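Local coordinates for protein aldo-keto reductase family 1, member B4 (Aldose reductase) (PDB 4HBK) that probably reduces aldehydes, including open-chain glucose, to alcohols with NADPH as cofactor, at residues D105-S110 / L138-I143; N42-P47 / L186-G191; I49-W54 / R74-A79; L38-G43 / K210-Q215. All blocks are in the same frame, centred on the assembly; numbering follows the deposited sequence.

How the contacts relate
All four contacts involve strands of one (beta/alpha)8 barrel, two of them joining it to the N-terminal hairpin. Contacts 1 and 3 pair neighbouring parallel strands of its wall; their centres are 9 Å apart, and they meet where Thr109 O and Cys78 N are 2.7 Å apart. Contacts 2 and 4, centred 6 Å from each other, share Asn42. Contact 2 reaches contact 1 where Leu138 O meets Lys188 N at 2.9 Å. Contact 3 comes nearest the predicted site: Asp77 is about 3 Å from Lys111 and Thr53 about 4 Å from Tyr82 (side chains); contact 1 approaches it through Leu142, about 4 Å from Lys111. Asp77 OD1 meets Gln215 NE2 at 2.8 Å, linking contacts 3 and 4.

Contact 1 of 4, residues D105-S110 / L138-I143; sequences DIFITS and LDLYLI
The ring of Phe107 carries Asp139 CB on one face, 3.6 Å from the ring centroid and only 1° off the normal, a nearly central CH-pi contact. Its edge receives Thr109 OG1 in plane, while Leu140 CB approaches CE1 obliquely at 3.6 Å. With CG anti to the backbone N, the Phe107 side chain reaches across to the neighbouring strand. The Asp139 carboxylate is the other flat group, its plane turned 21° from the ring. Its OD2 accepts the backbone N of Ile108 at 2.9 Å on the anti side, 34° out of the carboxylate plane; the same oxygen forms a salt bridge with Arg103, while OD1 shares a water with Ile106 O. Asp139 stands at a corner of the chain, within strand 138-143. This strand and strand 107-112 are the ends of a beta-alpha-beta crossover through helix 119-133, neighbours that run roughly parallel in the barrel wall. Their register follows from three backbone bonds of 3.0 to 3.2 Å: Leu140 N to Ile108 O, Ser110 N to Leu140 O and Leu142 N to Ser110 O. Thr109 and Leu140 lie side by side on one face, Thr109 OG1 being 3.5 Å from Leu140 CB. On the other face, toward helix 119-133, Leu138 CD1 packs on Ser110 CB at 3.9 Å, and the hydroxyl of Ser110 bonds to Glu85.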
loop_
_atom_site.group_PDB
_atom_site.type_symbol
_atom_site.label_atom_id
_atom_site.label_comp_id
_atom_site.label_asym_id
_atom_site.label_seq_id
_atom_site.Cartn_x
_atom_site.Cartn_y
_atom_site.Cartn_z
ATOM N N ASP A 105 15.742 6.430 -9.192
ATOM C CA ASP A 105 15.177 5.401 -10.067
ATOM C C ASP A 105 14.170 4.510 -9.334
ATOM O O ASP A 105 13.464 3.727 -9.955
ATOM C CB ASP A 105 16.293 4.517 -10.640
ATOM C CG ASP A 105 17.163 5.250 -11.662
ATOM O OD1 ASP A 105 16.620 6.117 -12.385
ATOM O OD2 ASP A 105 18.384 4.943 -11.743
ATOM N N ILE A 106 14.119 4.614 -8.008
ATOM C CA ILE A 106 13.254 3.740 -7.221
ATOM C C ILE A 106 12.185 4.557 -6.520
ATOM O O ILE A 106 12.439 5.679 -6.076
ATOM C CB ILE A 106 14.038 2.970 -6.139
ATOM C CG1 ILE A 106 15.341 2.420 -6.710
ATOM C CG2 ILE A 106 13.192 1.838 -5.564
ATOM C CD1 ILE A 106 15.143 1.311 -7.726
ATOM N N PHE A 107 10.995 3.980 -6.414
ATOM C CA PHE A 107 9.901 4.590 -5.672
ATOM C C PHE A 107 9.743 3.862 -4.339
ATOM O O PHE A 107 9.423 2.678 -4.313
ATOM C CB PHE A 107 8.614 4.482 -6.488
ATOM C CG PHE A 107 7.496 5.347 -5.987
ATOM C CD1 PHE A 107 6.781 4.996 -4.854
ATOM C CD2 PHE A 107 7.137 6.499 -6.675
ATOM C CE1 PHE A 107 5.725 5.792 -4.403
ATOM C CE2 PHE A 107 6.090 7.296 -6.232
ATOM C CZ PHE A 107 5.386 6.946 -5.088
ATOM N N ILE A 108 9.962 4.565 -3.234
ATOM C CA ILE A 108 9.905 3.951 -1.912
ATOM C C ILE A 108 8.740 4.489 -1.084
ATOM O O ILE A 108 8.643 5.693 -0.830
ATOM C CB ILE A 108 11.179 4.246 -1.120
ATOM C CG1 ILE A 108 12.416 3.833 -1.922
ATOM C CG2 ILE A 108 11.119 3.574 0.248
ATOM C CD1 ILE A 108 12.600 2.337 -2.003
ATOM N N THR A 109 7.878 3.588 -0.635
ATOM C CA THR A 109 6.757 3.957 0.213
ATOM C C THR A 109 6.951 3.420 1.613
ATOM O O THR A 109 7.378 2.277 1.800
ATOM C CB THR A 109 5.440 3.367 -0.310
ATOM O OG1 THR A 109 5.129 3.945 -1.587
ATOM C CG2 THR A 109 4.303 3.637 0.676
ATOM N N SER A 110 6.649 4.247 2.605
ATOM C CA SER A 110 6.507 3.746 3.962
ATOM C C SER A 110 5.243 4.319 4.575
ATOM O O SER A 110 4.540 5.115 3.947
ATOM C CB SER A 110 7.716 4.059 4.835
ATOM O OG SER A 110 7.571 3.405 6.091
ATOM N N LEU A 138 11.452 9.910 1.428
ATOM C CA LEU A 138 10.548 8.863 0.970
ATOM C C LEU A 138 9.795 9.410 -0.224
ATOM O O LEU A 138 9.505 10.602 -0.285
ATOM C CB LEU A 138 9.542 8.486 2.073
ATOM C CG LEU A 138 10.070 7.879 3.378
ATOM C CD1 LEU A 138 8.974 7.777 4.439
ATOM C CD2 LEU A 138 10.673 6.500 3.123
ATOM N N ASP A 139 9.484 8.556 -1.188
ATOM C CA ASP A 139 8.644 8.999 -2.290
ATOM C C ASP A 139 7.198 9.164 -1.839
ATOM O O ASP A 139 6.499 10.072 -2.298
ATOM C CB ASP A 139 8.740 8.036 -3.467
ATOM C CG ASP A 139 10.108 8.062 -4.104
ATOM O OD1 ASP A 139 10.331 8.939 -4.959
ATOM O OD2 ASP A 139 10.961 7.223 -3.732
ATOM N N LEU A 140 6.764 8.293 -0.934
ATOM C CA LEU A 140 5.378 8.291 -0.485
ATOM C C LEU A 140 5.298 7.855 0.987
ATOM O O LEU A 140 5.970 6.904 1.401
ATOM C CB LEU A 140 4.534 7.364 -1.383
ATOM C CG LEU A 140 3.025 7.283 -1.109
ATOM C CD1 LEU A 140 2.401 8.667 -1.171
ATOM C CD2 LEU A 140 2.290 6.284 -2.041
ATOM N N TYR A 141 4.480 8.559 1.768
ATOM C CA TYR A 141 4.298 8.259 3.183
ATOM C C TYR A 141 2.810 8.317 3.480
ATOM O O TYR A 141 2.177 9.361 3.322
ATOM C CB TYR A 141 5.044 9.291 4.030
ATOM C CG TYR A 141 5.377 8.876 5.463
ATOM C CD1 TYR A 141 5.846 7.593 5.764
ATOM C CD2 TYR A 141 5.267 9.792 6.507
ATOM C CE1 TYR A 141 6.173 7.233 7.084
ATOM C CE2 TYR A 141 5.588 9.451 7.811
ATOM C CZ TYR A 141 6.041 8.180 8.104
ATOM O OH TYR A 141 6.352 7.879 9.417
ATOM N N LEU A 142 2.255 7.188 3.911
ATOM C CA LEU A 142 0.820 7.047 4.109
ATOM C C LEU A 142 0.466 6.978 5.579
ATOM O O LEU A 142 1.196 6.390 6.374
ATOM C CB LEU A 142 0.333 5.740 3.482
ATOM C CG LEU A 142 0.656 5.479 2.018
ATOM C CD1 LEU A 142 0.003 4.172 1.589
ATOM C CD2 LEU A 142 0.181 6.648 1.158
ATOM N N ILE A 143 -0.677 7.538 5.946
ATOM C CA ILE A 143 -1.238 7.212 7.249
ATOM C C ILE A 143 -1.782 5.782 7.194
ATOM O O ILE A 143 -2.667 5.471 6.386
ATOM C CB ILE A 143 -2.334 8.197 7.652
ATOM C CG1 ILE A 143 -1.782 9.627 7.624
ATOM C CG2 ILE A 143 -2.873 7.848 9.040
ATOM C CD1 ILE A 143 -2.747 10.667 8.148
HETATM O O HOH W 1 12.659 8.906 -6.304
#

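Contact 2 of 4, residues N42-P47 / L186-G191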
loop_
_atom_site.group_PDB
_atom_site.type_symbol
_atom_site.label_atom_id
_atom_site.label_comp_id
_atom_site.label_asym_id
_atom_site.label_seq_id
_atom_site.Cartn_x
_atom_site.Cartn_y
_atom_site.Cartn_z
ATOM N N ASN A 42 0.154 15.680 -7.943
ATOM C CA ASN A 42 1.211 16.666 -7.714
ATOM C C ASN A 42 2.258 16.662 -8.826
ATOM O O ASN A 42 3.326 17.257 -8.689
ATOM C CB ASN A 42 1.888 16.435 -6.360
ATOM C CG ASN A 42 2.589 15.086 -6.281
ATOM O OD1 ASN A 42 2.644 14.354 -7.264
ATOM N ND2 ASN A 42 3.138 14.761 -5.112
ATOM N N GLY A 43 1.956 15.981 -9.924
ATOM C CA GLY A 43 2.846 15.972 -11.068
ATOM C C GLY A 43 3.832 14.818 -11.070
ATOM O O GLY A 43 4.384 14.484 -12.117
ATOM N N ARG A 44 4.051 14.201 -9.908
ATOM C CA ARG A 44 4.990 13.081 -9.813
ATOM C C ARG A 44 4.356 11.764 -10.282
ATOM O O ARG A 44 3.129 11.639 -10.338
ATOM C CB ARG A 44 5.528 12.960 -8.386
ATOM C CG ARG A 44 6.165 14.248 -7.873
ATOM C CD ARG A 44 6.641 14.108 -6.442
ATOM N NE ARG A 44 7.084 15.386 -5.889
ATOM C CZ ARG A 44 8.321 15.855 -6.008
ATOM N NH1 ARG A 44 9.235 15.143 -6.667
ATOM N NH2 ARG A 44 8.647 17.023 -5.461
ATOM N N SER A 45 5.195 10.793 -10.631
ATOM C CA SER A 45 4.715 9.497 -11.115
ATOM C C SER A 45 4.992 8.384 -10.133
ATOM O O SER A 45 5.980 8.420 -9.390
ATOM C CB SER A 45 5.384 9.133 -12.436
ATOM O OG SER A 45 5.097 10.126 -13.406
ATOM N N ILE A 46 4.133 7.371 -10.170
ATOM C CA ILE A 46 4.341 6.172 -9.380
ATOM C C ILE A 46 4.206 4.915 -10.243
ATOM O O ILE A 46 3.222 4.760 -10.958
ATOM C CB ILE A 46 3.334 6.117 -8.208
ATOM C CG1 ILE A 46 3.550 4.860 -7.358
ATOM C CG2 ILE A 46 1.904 6.209 -8.736
ATOM C CD1 ILE A 46 2.759 4.862 -6.053
ATOM N N PRO A 47 5.196 4.009 -10.172
ATOM C CA PRO A 47 5.190 2.741 -10.915
ATOM C C PRO A 47 3.986 1.880 -10.559
ATOM O O PRO A 47 3.647 1.760 -9.382
ATOM C CB PRO A 47 6.480 2.068 -10.451
ATOM C CG PRO A 47 7.382 3.221 -10.075
ATOM C CD PRO A 47 6.442 4.182 -9.406
ATOM N N LEU A 186 11.504 15.846 3.344
ATOM C CA LEU A 186 11.659 14.493 3.866
ATOM C C LEU A 186 10.766 13.495 3.125
ATOM O O LEU A 186 11.077 12.304 3.035
ATOM C CB LEU A 186 11.372 14.457 5.370
ATOM C CG LEU A 186 12.311 15.282 6.247
ATOM C CD1 LEU A 186 11.771 15.399 7.654
ATOM C CD2 LEU A 186 13.693 14.658 6.268
ATOM N N VAL A 187 9.661 13.992 2.588
ATOM C CA VAL A 187 8.715 13.161 1.853
ATOM C C VAL A 187 8.249 13.898 0.594
ATOM O O VAL A 187 7.984 15.088 0.654
ATOM C CB VAL A 187 7.507 12.825 2.751
ATOM C CG1 VAL A 187 6.372 12.278 1.939
ATOM C CG2 VAL A 187 7.918 11.835 3.858
ATOM N N LYS A 188 8.150 13.204 -0.542
ATOM C CA LYS A 188 7.706 13.865 -1.782
ATOM C C LYS A 188 6.185 13.956 -1.897
ATOM O O LYS A 188 5.640 14.978 -2.333
ATOM C CB LYS A 188 8.259 13.168 -3.016
ATOM C CG LYS A 188 9.772 13.086 -3.079
ATOM C CD LYS A 188 10.421 14.452 -3.096
ATOM C CE LYS A 188 11.856 14.360 -3.607
ATOM N NZ LYS A 188 12.555 15.682 -3.606
ATOM N N SER A 189 5.501 12.874 -1.529
ATOM C CA SER A 189 4.046 12.821 -1.624
ATOM C C SER A 189 3.515 12.153 -0.370
ATOM O O SER A 189 4.175 11.285 0.195
ATOM C CB SER A 189 3.612 12.009 -2.847
ATOM O OG SER A 189 4.191 12.487 -4.051
ATOM N N ILE A 190 2.331 12.556 0.071
ATOM C CA ILE A 190 1.693 11.929 1.223
ATOM C C ILE A 190 0.329 11.341 0.845
ATOM O O ILE A 190 -0.280 11.760 -0.137
ATOM C CB ILE A 190 1.539 12.945 2.377
ATOM C CG1 ILE A 190 0.918 14.243 1.848
ATOM C CG2 ILE A 190 2.901 13.225 3.024
ATOM C CD1 ILE A 190 0.765 15.330 2.924
ATOM N N GLY A 191 -0.149 10.370 1.618
ATOM C CA GLY A 191 -1.418 9.733 1.314
ATOM C C GLY A 191 -2.060 8.976 2.470
ATOM O O GLY A 191 -1.653 9.113 3.623
HETATM O O HOH W 2 3.091 16.310 -2.545
HETATM O O HOH W 3 6.683 17.496 -3.152
#
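One direct hydrogen bond crosses this contact: Asn42 ND2 donates to Ser189 OG at 2.7 Å, with an angle of 153° at the hydrogen. The hydroxyl oxygen lies close to the amide plane, 8° out of it, but the bond is somewhat bent. The other end of the same amide is used within its own segment, where Asn42 OD1 accepts Arg44 N at 3.0 Å from above the carbonyl plane. That bond makes an Asx turn. With chi1 at 63°, CG sits between the backbone N and the carbonyl carbon, which turns OD1 back to Arg44 N while ND2 reaches Ser189; both ends of the amide are held, which fixes its rotation. The turn belongs to the connection between strands 38-39 and 45-46, the N-terminal hairpin that covers the bottom of the barrel, and here it meets the corner at Lys188 in strand 187-193. Water-mediated bonds converge on Lys188 O: one water accepts from Asn42 ND2 and donates to this carbonyl, and a second links the carbonyl to Arg44 NH2 in the same way. Packing is supplied by the aliphatic part of Lys188. Its chain crosses that of Arg44 at about a right angle, with Lys188 CB 3.8 Å from Arg44 NE and CD lying over one guanidinium face toward the rim. The two cationic ends come close, Arg44 NH2 and Lys188 NZ being 4.5 Å apart, and Lys188 also makes a cation-pi contact with Tyr137.

Contact 3 of 4, residues I49-W54 / R74-A79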
loop_
_atom_site.group_PDB
_atom_site.type_symbol
_atom_site.label_atom_id
_atom_site.label_comp_id
_atom_site.label_asym_id
_atom_site.label_seq_id
_atom_site.Cartn_x
_atom_site.Cartn_y
_atom_site.Cartn_z
ATOM N N ILE A 49 3.405 -1.239 -10.504
ATOM C CA ILE A 49 3.635 -2.427 -9.681
ATOM C C ILE A 49 4.806 -2.186 -8.733
ATOM O O ILE A 49 5.794 -1.554 -9.106
ATOM C CB ILE A 49 3.865 -3.733 -10.509
ATOM C CG1 ILE A 49 3.997 -4.942 -9.566
ATOM C CG2 ILE A 49 5.095 -3.608 -11.397
ATOM C CD1 ILE A 49 4.042 -6.304 -10.299
ATOM N N GLY A 50 4.666 -2.667 -7.502
ATOM C CA GLY A 50 5.722 -2.566 -6.518
ATOM C C GLY A 50 5.784 -3.835 -5.699
ATOM O O GLY A 50 4.815 -4.601 -5.666
ATOM N N LEU A 51 6.920 -4.079 -5.051
ATOM C CA LEU A 51 7.030 -5.217 -4.147
ATOM C C LEU A 51 6.382 -4.888 -2.812
ATOM O O LEU A 51 6.757 -3.909 -2.165
ATOM C CB LEU A 51 8.496 -5.594 -3.908
ATOM C CG LEU A 51 8.699 -6.731 -2.898
ATOM C CD1 LEU A 51 8.307 -8.056 -3.536
ATOM C CD2 LEU A 51 10.136 -6.792 -2.393
ATOM N N GLY A 52 5.407 -5.694 -2.410
ATOM C CA GLY A 52 4.807 -5.548 -1.099
ATOM C C GLY A 52 5.646 -6.300 -0.085
ATOM O O GLY A 52 6.100 -7.414 -0.354
ATOM N N THR A 53 5.879 -5.694 1.073
ATOM C CA THR A 53 6.641 -6.364 2.114
ATOM C C THR A 53 5.755 -6.637 3.330
ATOM O O THR A 53 4.673 -6.075 3.473
ATOM C CB THR A 53 7.878 -5.550 2.540
ATOM O OG1 THR A 53 7.466 -4.260 3.013
ATOM C CG2 THR A 53 8.838 -5.375 1.378
ATOM N N TRP A 54 6.208 -7.524 4.201
ATOM C CA TRP A 54 5.479 -7.774 5.428
ATOM C C TRP A 54 6.411 -8.406 6.447
ATOM O O TRP A 54 7.596 -8.618 6.167
ATOM C CB TRP A 54 4.229 -8.627 5.166
ATOM C CG TRP A 54 4.435 -10.115 5.227
ATOM C CD1 TRP A 54 4.219 -10.928 6.308
ATOM C CD2 TRP A 54 4.874 -10.972 4.163
ATOM N NE1 TRP A 54 4.505 -12.235 5.981
ATOM C CE2 TRP A 54 4.909 -12.288 4.673
ATOM C CE3 TRP A 54 5.248 -10.754 2.832
ATOM C CZ2 TRP A 54 5.297 -13.380 3.895
ATOM C CZ3 TRP A 54 5.635 -11.841 2.063
ATOM C CH2 TRP A 54 5.653 -13.138 2.597
ATOM N N ARG A 74 10.683 -1.397 -9.613
ATOM C CA ARG A 74 11.288 -0.096 -9.310
ATOM C C ARG A 74 10.475 0.645 -8.236
ATOM O O ARG A 74 10.488 1.873 -8.142
ATOM C CB ARG A 74 11.422 0.749 -10.588
ATOM C CG ARG A 74 12.430 0.193 -11.620
ATOM C CD ARG A 74 13.850 0.199 -11.051
ATOM N NE ARG A 74 14.853 -0.340 -11.976
ATOM C CZ ARG A 74 15.284 -1.600 -11.973
ATOM N NH1 ARG A 74 14.794 -2.483 -11.104
ATOM N NH2 ARG A 74 16.204 -1.984 -12.845
ATOM N N HIS A 75 9.783 -0.126 -7.413
ATOM C CA HIS A 75 8.839 0.412 -6.453
ATOM C C HIS A 75 8.791 -0.577 -5.294
ATOM O O HIS A 75 8.563 -1.769 -5.512
ATOM C CB HIS A 75 7.474 0.547 -7.136
ATOM C CG HIS A 75 6.343 0.902 -6.218
ATOM N ND1 HIS A 75 5.094 1.249 -6.692
ATOM C CD2 HIS A 75 6.256 0.933 -4.869
ATOM C CE1 HIS A 75 4.293 1.500 -5.671
ATOM N NE2 HIS A 75 4.967 1.321 -4.554
ATOM N N LEU A 76 9.045 -0.102 -4.073
ATOM C CA LEU A 76 8.977 -0.969 -2.886
ATOM C C LEU A 76 8.000 -0.380 -1.897
ATOM O O LEU A 76 8.067 0.809 -1.604
ATOM C CB LEU A 76 10.344 -1.119 -2.206
ATOM C CG LEU A 76 11.560 -1.443 -3.075
ATOM C CD1 LEU A 76 12.868 -1.289 -2.277
ATOM C CD2 LEU A 76 11.442 -2.847 -3.619
ATOM N N ASP A 77 7.096 -1.208 -1.377
ATOM C CA ASP A 77 6.092 -0.741 -0.424
ATOM C C ASP A 77 6.394 -1.251 0.981
ATOM O O ASP A 77 6.368 -2.452 1.226
ATOM C CB ASP A 77 4.692 -1.168 -0.867
ATOM C CG ASP A 77 3.601 -0.685 0.071
ATOM O OD1 ASP A 77 3.031 0.399 -0.167
ATOM O OD2 ASP A 77 3.291 -1.395 1.048
ATOM N N CYS A 78 6.682 -0.336 1.902
ATOM C CA CYS A 78 7.167 -0.726 3.227
ATOM C C CYS A 78 6.236 -0.230 4.327
ATOM O O CYS A 78 5.270 0.480 4.068
ATOM C CB CYS A 78 8.586 -0.178 3.468
ATOM S SG CYS A 78 9.767 -0.436 2.099
ATOM N N ALA A 79 6.526 -0.605 5.564
ATOM C CA ALA A 79 5.768 -0.071 6.683
ATOM C C ALA A 79 6.532 -0.241 7.983
ATOM O O ALA A 79 7.194 -1.254 8.210
ATOM C CB ALA A 79 4.366 -0.700 6.765
HETATM O O HOH W 4 8.232 -1.318 -10.767
HETATM O O HOH W 5 8.091 -3.145 5.555
HETATM O O HOH W 6 3.602 -3.847 1.929
#
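Strands 51-52 and 75-77 begin and end the first beta-alpha-beta crossover of the barrel, connected by helix 60-71, and they run parallel in its wall. The backbone evidence is a regular exchange: Leu51 N donates to His75 O at 2.9 Å, and Leu51 O in turn accepts Asp77 N at 2.8 Å with an N-H...O angle of 169°. Farther along, Asp77 O is gripped twice by Thr53, through its N at 3.3 Å and through OG1 at 2.8 Å. The threonine hydroxyl can reach this carbonyl because chi1 of 59° sets OG1 between the backbone N and the carbonyl carbon; a water donating to OG1 extends the link to Ala79 N. At the opposite end, Gly50 CA lies over one face of the His75 imidazole, 3.9 Å from the ring centroid and displaced toward the rim. Gly50, having no side chain, lets the ring come this close; the ring's ND1 is bonded to Pro47 O. On the helix-facing side, Leu51 CB and Leu76 CD2 touch at 4.0 Å. Asp77 points to the opposite face, into the barrel, where its OD2 forms a salt bridge with Lys111 and its OD1 a hydrogen bond with Gln215. Asp77 and Lys111, with the predicted proton donor Tyr82 and the predicted substrate-binding His144, are consistent with the Asp-Tyr-Lys-His tetrad of aldo/keto reductases.

Contact 4 of 4, residues L38-G43 / K210-Q215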
loop_
_atom_site.group_PDB
_atom_site.type_symbol
_atom_site.label_atom_id
_atom_site.label_comp_id
_atom_site.label_asym_id
_atom_site.label_seq_id
_atom_site.Cartn_x
_atom_site.Cartn_y
_atom_site.Cartn_z
ATOM N N LEU A 38 1.810 5.703 -13.134
ATOM C CA LEU A 38 0.641 6.547 -12.982
ATOM C C LEU A 38 1.065 7.963 -12.552
ATOM O O LEU A 38 1.953 8.138 -11.709
ATOM C CB LEU A 38 -0.310 5.925 -11.966
ATOM C CG LEU A 38 -1.735 5.655 -12.434
ATOM C CD1 LEU A 38 -1.752 4.927 -13.775
ATOM C CD2 LEU A 38 -2.475 4.864 -11.379
ATOM N N LYS A 39 0.433 8.971 -13.140
ATOM C CA LYS A 39 0.728 10.354 -12.801
ATOM C C LYS A 39 -0.151 10.805 -11.653
ATOM O O LYS A 39 -1.377 10.651 -11.691
ATOM C CB LYS A 39 0.473 11.247 -14.010
ATOM C CG LYS A 39 1.070 12.643 -13.930
ATOM C CD LYS A 39 0.469 13.501 -15.045
ATOM C CE LYS A 39 1.439 14.543 -15.570
ATOM N NZ LYS A 39 0.870 15.214 -16.781
ATOM N N MET A 40 0.466 11.381 -10.633
ATOM C CA MET A 40 -0.281 11.738 -9.437
ATOM C C MET A 40 -0.697 13.198 -9.479
ATOM O O MET A 40 -0.234 13.955 -10.323
ATOM C CB MET A 40 0.533 11.410 -8.183
ATOM C CG MET A 40 0.773 9.907 -7.996
ATOM S SD MET A 40 1.622 9.510 -6.443
ATOM C CE MET A 40 3.193 10.312 -6.720
ATOM N N ASN A 41 -1.568 13.605 -8.568
ATOM C CA ASN A 41 -2.084 14.969 -8.637
ATOM C C ASN A 41 -1.043 16.062 -8.372
ATOM O O ASN A 41 -1.328 17.242 -8.558
ATOM C CB ASN A 41 -3.315 15.144 -7.744
ATOM C CG ASN A 41 -3.052 14.770 -6.300
ATOM O OD1 ASN A 41 -1.905 14.597 -5.882
ATOM N ND2 ASN A 41 -4.119 14.651 -5.526
ATOM N N ASN A 42 0.154 15.680 -7.943
ATOM C CA ASN A 42 1.211 16.666 -7.714
ATOM C C ASN A 42 2.258 16.662 -8.826
ATOM O O ASN A 42 3.326 17.257 -8.689
ATOM C CB ASN A 42 1.888 16.435 -6.360
ATOM C CG ASN A 42 2.589 15.086 -6.281
ATOM O OD1 ASN A 42 2.644 14.354 -7.264
ATOM N ND2 ASN A 42 3.138 14.761 -5.112
ATOM N N GLY A 43 1.956 15.981 -9.924
ATOM C CA GLY A 43 2.846 15.972 -11.068
ATOM C C GLY A 43 3.832 14.818 -11.070
ATOM O O GLY A 43 4.384 14.484 -12.117
ATOM N N LYS A 210 -2.987 17.980 -0.903
ATOM C CA LYS A 210 -3.896 16.863 -1.078
ATOM C C LYS A 210 -3.175 15.524 -0.987
ATOM O O LYS A 210 -2.010 15.398 -1.362
ATOM C CB LYS A 210 -4.655 16.989 -2.402
ATOM C CG LYS A 210 -5.575 18.202 -2.428
ATOM C CD LYS A 210 -6.739 18.027 -3.390
ATOM C CE LYS A 210 -6.440 18.607 -4.748
ATOM N NZ LYS A 210 -7.698 18.998 -5.467
ATOM N N PRO A 211 -3.861 14.521 -0.451
ATOM C CA PRO A 211 -3.318 13.164 -0.508
ATOM C C PRO A 211 -3.111 12.813 -1.972
ATOM O O PRO A 211 -3.945 13.200 -2.795
ATOM C CB PRO A 211 -4.432 12.313 0.112
ATOM C CG PRO A 211 -5.672 13.230 0.157
ATOM C CD PRO A 211 -5.138 14.600 0.273
ATOM N N ALA A 212 -2.007 12.139 -2.291
ATOM C CA ALA A 212 -1.698 11.740 -3.662
ATOM C C ALA A 212 -2.118 10.304 -3.936
ATOM O O ALA A 212 -2.242 9.885 -5.093
ATOM C CB ALA A 212 -0.202 11.886 -3.929
ATOM N N ASN A 213 -2.324 9.535 -2.872
ATOM C CA ASN A 213 -2.549 8.111 -3.038
ATOM C C ASN A 213 -3.371 7.520 -1.899
ATOM O O ASN A 213 -3.275 7.967 -0.753
ATOM C CB ASN A 213 -1.197 7.398 -3.171
ATOM C CG ASN A 213 -1.325 5.894 -3.226
ATOM O OD1 ASN A 213 -1.087 5.211 -2.228
ATOM N ND2 ASN A 213 -1.685 5.359 -4.396
ATOM N N LEU A 214 -4.198 6.533 -2.230
ATOM C CA LEU A 214 -4.980 5.803 -1.243
ATOM C C LEU A 214 -4.631 4.336 -1.447
ATOM O O LEU A 214 -4.663 3.849 -2.585
ATOM C CB LEU A 214 -6.481 6.017 -1.481
ATOM C CG LEU A 214 -7.451 5.146 -0.672
ATOM C CD1 LEU A 214 -7.437 5.519 0.807
ATOM C CD2 LEU A 214 -8.877 5.212 -1.234
ATOM N N GLN A 215 -4.268 3.650 -0.367
ATOM C CA GLN A 215 -3.962 2.225 -0.438
ATOM C C GLN A 215 -5.019 1.483 0.363
ATOM O O GLN A 215 -5.245 1.793 1.526
ATOM C CB GLN A 215 -2.547 1.909 0.097
ATOM C CG GLN A 215 -2.183 0.411 0.021
ATOM C CD GLN A 215 -0.739 0.083 0.444
ATOM O OE1 GLN A 215 -0.520 -0.792 1.279
ATOM N NE2 GLN A 215 0.243 0.767 -0.152
HETATM O O HOH W 7 -2.858 11.676 -7.243
HETATM O O HOH W 8 -0.942 16.051 -3.955
#
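Asn41 and Ala212 form the centre of this contact, with the asparagine amide lying against the backbone of 211-212, close to strand 213-217. Its ND2 donates to Pro211 O at 3.1 Å, with 159° at the hydrogen, the acceptor lying 14° out of the amide plane. Asn41 OD1 rests beside Ala212, 3.6 Å from CA. A chi1 of 56°, which puts CG between the backbone N and the carbonyl carbon, brings both ends of the amide against segment 210-215. The apolar part is smaller: Met40 SD meets Ala212 CB at 3.9 Å. Two waters widen the polar link. One accepts from Asn41 N and donates to Ala212 O; the other lies 2.6 Å from Asn41 OD1 and also close to Lys210 O, with more acceptors around it than it has protons. Asn41 and Asn42 are the central residues of a type I beta turn, closed by Gly43 N donating to Met40 O at 3.0 Å, in the hairpin that covers the bottom of the barrel. Gly43 takes a backbone shape that suits glycine. Within the barrel sheet, Ala212 is held by backbone bonds to Ile190 and Thr237, from the two strands flanking its own.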